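Local coordinates for protein HigA antitoxin (Streptococcus pneumoniae TIGR4, PDB 6AF4) that probably binds DNA through a helix-turn-helix domain, as the antitoxin of a HigBA-type toxin-antitoxin pair, at residues 48-53 with 81-86; 59-64 with 77-82. One frame throughout, in Å; residues are numbered along the deposited sequence.

How the contacts relate
Both contacts pack a helix of the helix-turn-helix domain against helix 73-82, and neither has a hydrogen bond across it. Contact 1 joins helix 47-54 to the C-terminal end of helix 73-82 and the turn after it. It is partly buried, and mixes leucine packing with a serine and an outlying methionine. Contact 2 joins helix 58-65 to Val79, about one turn before the end of helix 73-82. All three of its touching residues are buried, and it is purely apolar. The two centres lie about 7 Å apart and are bridged by Leu50 CD2 and Val79 CG1, at 3.8 Å. Helices 47-54 and 58-65 follow each other in the chain.

Contact 1: residues 48-53 with 81-86; sequences KKLEEM and ASLGKT
Leu50 of helix 47-54 packs against Ser82 and Leu83 near the C-terminal end of helix 73-82. Its CB does not face the other segment directly, but the chain turns inward beyond it. CG lies anti to the backbone N (chi1 -180°), and from there both methyls reach across. CD1 makes the closer contacts: Leu50 CD1 lies 3.5 Å from Leu83 CD1 and 3.7 Å from Ser82 CB. Leu50 CD2 meets the same Leu83 CD1 at 4.0 Å. The two leucine side chains cross at about a right angle. Leu36 of helix 20-40 also touches Leu50, and Leu83 rests on Glu35 and Ala39 of that helix, so three helices meet here.

Met53 lies one turn further on and is exposed. Met53 CB is 4.1 Å from Ser82 OG. The chain bends at its last torsion (chi3 74°), and Met53 CE comes to 3.8 Å from Ser82 O. Ser82 points toward helix 47-54, but its OG hydrogen-bonds back to Lys78 O within its own helix. Gly84, with positive phi, makes a Schellman motif, and strand 85-91 follows. Lys85 and Thr86 pair there with an antiparallel strand of the second subunit. The interhelical contact itself therefore rests on van der Waals packing, with the serine hydroxyl served by its own helix.

Contact 2: residues 59-64 with 77-82; sequences PVIARM and LKVLAS
Val79 of helix 73-82 meets both Ile61 and Met64 of helix 58-65. The two partners stand one turn apart on one side of their helix, and all three residues are buried. Ile61 has CG1 anti to the backbone N (chi1 178°), which carries its CD1 out to the valine. There CD1 touches both branches: Val79 CG1 is 3.6 Å from Ile61 CD1, and Val79 CG2 is 3.8 Å from Ile61 CD1. The two side chains meet at a slant.

Met64 is fully stretched, with all three torsions close to 180° (chi3 172°). This carries its sulfur and end methyl to the valine, and the two side chains reach toward each other tip to tip. Met64 SD lies 3.8 Å from Val79 CG2. Met64 CE lies 4.0 Å from Val79 CB. The valine thus offers CG2 to the sulfur, while its CB is approached by both SD and CE of the methionine.

Helix 20-40 adds to the cluster: Leu36 touches Ile61 and Val79, and Ile32 touches Met64. On another side of helix 73-82, Leu77 packs on Met28 of the second subunit. Helices 47-54 and 58-65 probably form the helix-turn-helix, with 58-65 as its likely recognition helix, as in the XRE family. Its inward packing is consistent with the compact helical core of the HTH_3 (XRE) family.

Contact 1: residues 48-53 with 81-86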
# COMPACT_ATOMS: atom_id res chain seq x y z
N LYS H 48 -6.69 -7.64 -19.80
CA LYS H 48 -8.06 -7.28 -20.20
C LYS H 48 -9.07 -7.83 -19.20
O LYS H 48 -10.04 -7.16 -18.85
CB LYS H 48 -8.37 -7.78 -21.63
CG LYS H 48 -8.81 -9.25 -21.69
CD LYS H 48 -10.09 -9.48 -22.48
CE LYS H 48 -10.79 -10.75 -21.94
NZ LYS H 48 -12.04 -11.13 -22.66
N LYS H 49 -8.80 -9.03 -18.71
CA LYS H 49 -9.73 -9.79 -17.89
C LYS H 49 -9.75 -9.27 -16.46
O LYS H 49 -10.80 -9.19 -15.82
CB LYS H 49 -9.36 -11.27 -17.92
CG LYS H 49 -10.10 -12.15 -16.94
CD LYS H 49 -11.53 -12.37 -17.37
CE LYS H 49 -12.17 -13.46 -16.53
NZ LYS H 49 -13.58 -13.69 -16.91
N LEU H 50 -8.57 -8.92 -15.98
CA LEU H 50 -8.40 -8.36 -14.65
C LEU H 50 -8.99 -6.96 -14.56
O LEU H 50 -9.44 -6.52 -13.50
CB LEU H 50 -6.92 -8.35 -14.27
CG LEU H 50 -6.54 -7.79 -12.90
CD1 LEU H 50 -7.43 -8.42 -11.84
CD2 LEU H 50 -5.09 -8.07 -12.62
N GLU H 51 -8.98 -6.25 -15.69
CA GLU H 51 -9.53 -4.90 -15.76
C GLU H 51 -10.99 -4.87 -15.34
O GLU H 51 -11.38 -4.06 -14.50
CB GLU H 51 -9.38 -4.32 -17.17
CG GLU H 51 -10.15 -3.01 -17.36
CD GLU H 51 -9.97 -2.40 -18.73
OE1 GLU H 51 -10.11 -3.12 -19.74
OE2 GLU H 51 -9.69 -1.18 -18.81
N GLU H 52 -11.80 -5.75 -15.92
CA GLU H 52 -13.23 -5.76 -15.64
C GLU H 52 -13.56 -6.51 -14.34
O GLU H 52 -14.63 -6.29 -13.76
CB GLU H 52 -14.00 -6.38 -16.81
CG GLU H 52 -13.89 -7.88 -16.94
CD GLU H 52 -14.08 -8.35 -18.37
OE1 GLU H 52 -14.60 -7.56 -19.18
OE2 GLU H 52 -13.73 -9.51 -18.68
N MET H 53 -12.66 -7.38 -13.89
CA MET H 53 -12.85 -8.04 -12.61
C MET H 53 -12.70 -7.05 -11.47
O MET H 53 -13.50 -7.03 -10.53
CB MET H 53 -11.86 -9.20 -12.43
CG MET H 53 -12.16 -10.45 -13.25
SD MET H 53 -10.93 -11.75 -12.99
CE MET H 53 -11.39 -12.34 -11.36
N ALA H 81 -7.62 -8.16 -4.56
CA ALA H 81 -8.87 -8.80 -4.15
C ALA H 81 -9.40 -9.73 -5.24
O ALA H 81 -9.92 -10.81 -4.94
CB ALA H 81 -9.91 -7.76 -3.80
N SER H 82 -9.27 -9.31 -6.49
CA SER H 82 -9.68 -10.12 -7.63
C SER H 82 -8.85 -11.40 -7.71
O SER H 82 -9.32 -12.43 -8.20
CB SER H 82 -9.53 -9.33 -8.93
OG SER H 82 -10.15 -8.06 -8.83
N LEU H 83 -7.62 -11.33 -7.21
CA LEU H 83 -6.68 -12.45 -7.29
C LEU H 83 -6.69 -13.30 -6.02
O LEU H 83 -5.96 -14.29 -5.93
CB LEU H 83 -5.27 -11.93 -7.56
CG LEU H 83 -4.86 -11.65 -9.01
CD1 LEU H 83 -5.81 -10.69 -9.69
CD2 LEU H 83 -3.44 -11.10 -9.07
N GLY H 84 -7.50 -12.90 -5.05
CA GLY H 84 -7.63 -13.67 -3.82
C GLY H 84 -6.65 -13.28 -2.73
O GLY H 84 -6.53 -13.98 -1.73
N LYS H 85 -5.96 -12.16 -2.92
CA LYS H 85 -5.06 -11.66 -1.88
C LYS H 85 -5.44 -10.25 -1.44
O LYS H 85 -6.36 -9.64 -1.99
CB LYS H 85 -3.61 -11.66 -2.38
CG LYS H 85 -2.90 -13.01 -2.26
CD LYS H 85 -3.12 -13.87 -3.49
CE LYS H 85 -2.31 -15.14 -3.40
NZ LYS H 85 -2.30 -15.89 -4.69
N THR H 86 -4.73 -9.74 -0.44
CA THR H 86 -4.92 -8.38 0.07
C THR H 86 -3.74 -8.10 1.02
O THR H 86 -2.93 -8.99 1.28
CB THR H 86 -6.35 -8.25 0.73
OG1 THR H 86 -7.29 -7.85 -0.28
CG2 THR H 86 -6.44 -7.25 1.88

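Contact 2: residues 59-64 with 77-82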
# COMPACT_ATOMS: atom_id res chain seq x y z
N PRO H 59 -4.45 0.89 -18.28
CA PRO H 59 -3.20 1.63 -18.09
C PRO H 59 -2.76 1.70 -16.63
O PRO H 59 -1.57 1.70 -16.34
CB PRO H 59 -3.53 3.03 -18.62
CG PRO H 59 -4.63 2.81 -19.59
CD PRO H 59 -5.45 1.70 -19.01
N VAL H 60 -3.73 1.74 -15.71
CA VAL H 60 -3.44 1.83 -14.29
C VAL H 60 -2.82 0.54 -13.76
O VAL H 60 -1.87 0.57 -12.98
CB VAL H 60 -4.71 2.18 -13.48
CG1 VAL H 60 -4.44 2.10 -11.98
CG2 VAL H 60 -5.22 3.56 -13.85
N ILE H 61 -3.35 -0.61 -14.19
CA ILE H 61 -2.79 -1.89 -13.77
C ILE H 61 -1.42 -2.11 -14.43
O ILE H 61 -0.53 -2.73 -13.84
CB ILE H 61 -3.75 -3.07 -14.09
CG1 ILE H 61 -3.13 -4.41 -13.69
CG2 ILE H 61 -4.10 -3.11 -15.55
CD1 ILE H 61 -2.92 -4.55 -12.20
N ALA H 62 -1.25 -1.59 -15.64
CA ALA H 62 0.02 -1.70 -16.35
C ALA H 62 1.14 -1.01 -15.58
O ALA H 62 2.20 -1.60 -15.36
CB ALA H 62 -0.10 -1.10 -17.75
N ARG H 63 0.91 0.23 -15.17
CA ARG H 63 1.88 0.98 -14.39
C ARG H 63 2.06 0.40 -12.99
O ARG H 63 3.08 0.60 -12.35
CB ARG H 63 1.48 2.45 -14.28
CG ARG H 63 1.45 3.20 -15.59
CD ARG H 63 0.93 4.60 -15.38
NE ARG H 63 0.29 4.74 -14.07
CZ ARG H 63 -0.93 5.22 -13.88
NH1 ARG H 63 -1.66 5.60 -14.92
NH2 ARG H 63 -1.43 5.30 -12.65
N MET H 64 1.04 -0.29 -12.51
CA MET H 64 1.12 -0.93 -11.20
C MET H 64 2.12 -2.08 -11.26
O MET H 64 2.77 -2.41 -10.26
CB MET H 64 -0.25 -1.42 -10.76
CG MET H 64 -0.24 -2.15 -9.43
SD MET H 64 -1.86 -2.83 -9.06
CE MET H 64 -1.49 -3.80 -7.60
N LEU H 77 -5.31 -2.80 -3.44
CA LEU H 77 -6.25 -3.65 -2.71
C LEU H 77 -7.34 -4.20 -3.63
O LEU H 77 -7.80 -5.33 -3.45
CB LEU H 77 -6.89 -2.87 -1.55
CG LEU H 77 -5.98 -2.53 -0.37
CD1 LEU H 77 -6.63 -1.49 0.53
CD2 LEU H 77 -5.64 -3.78 0.42
N LYS H 78 -7.75 -3.41 -4.61
CA LYS H 78 -8.75 -3.83 -5.59
C LYS H 78 -8.21 -4.95 -6.48
O LYS H 78 -8.86 -5.99 -6.65
CB LYS H 78 -9.20 -2.66 -6.46
CG LYS H 78 -10.19 -1.71 -5.79
CD LYS H 78 -10.75 -0.72 -6.80
CE LYS H 78 -11.51 0.40 -6.13
NZ LYS H 78 -12.06 1.37 -7.12
N VAL H 79 -7.04 -4.72 -7.06
CA VAL H 79 -6.42 -5.69 -7.95
C VAL H 79 -6.12 -6.99 -7.22
O VAL H 79 -6.38 -8.08 -7.74
CB VAL H 79 -5.12 -5.13 -8.57
CG1 VAL H 79 -4.40 -6.21 -9.35
CG2 VAL H 79 -5.43 -3.94 -9.46
N LEU H 80 -5.59 -6.89 -6.01
CA LEU H 80 -5.28 -8.07 -5.20
C LEU H 80 -6.53 -8.87 -4.84
O LEU H 80 -6.50 -10.10 -4.81
CB LEU H 80 -4.53 -7.66 -3.93
CG LEU H 80 -3.07 -7.21 -4.09
CD1 LEU H 80 -2.49 -6.81 -2.75
CD2 LEU H 80 -2.24 -8.31 -4.73
N ALA H 81 -7.62 -8.16 -4.56
CA ALA H 81 -8.87 -8.80 -4.15
C ALA H 81 -9.40 -9.73 -5.24
O ALA H 81 -9.92 -10.81 -4.94
CB ALA H 81 -9.91 -7.76 -3.80
N SER H 82 -9.27 -9.31 -6.49
CA SER H 82 -9.68 -10.12 -7.63
C SER H 82 -8.85 -11.40 -7.71
O SER H 82 -9.32 -12.43 -8.20
CB SER H 82 -9.53 -9.33 -8.93
OG SER H 82 -10.15 -8.06 -8.83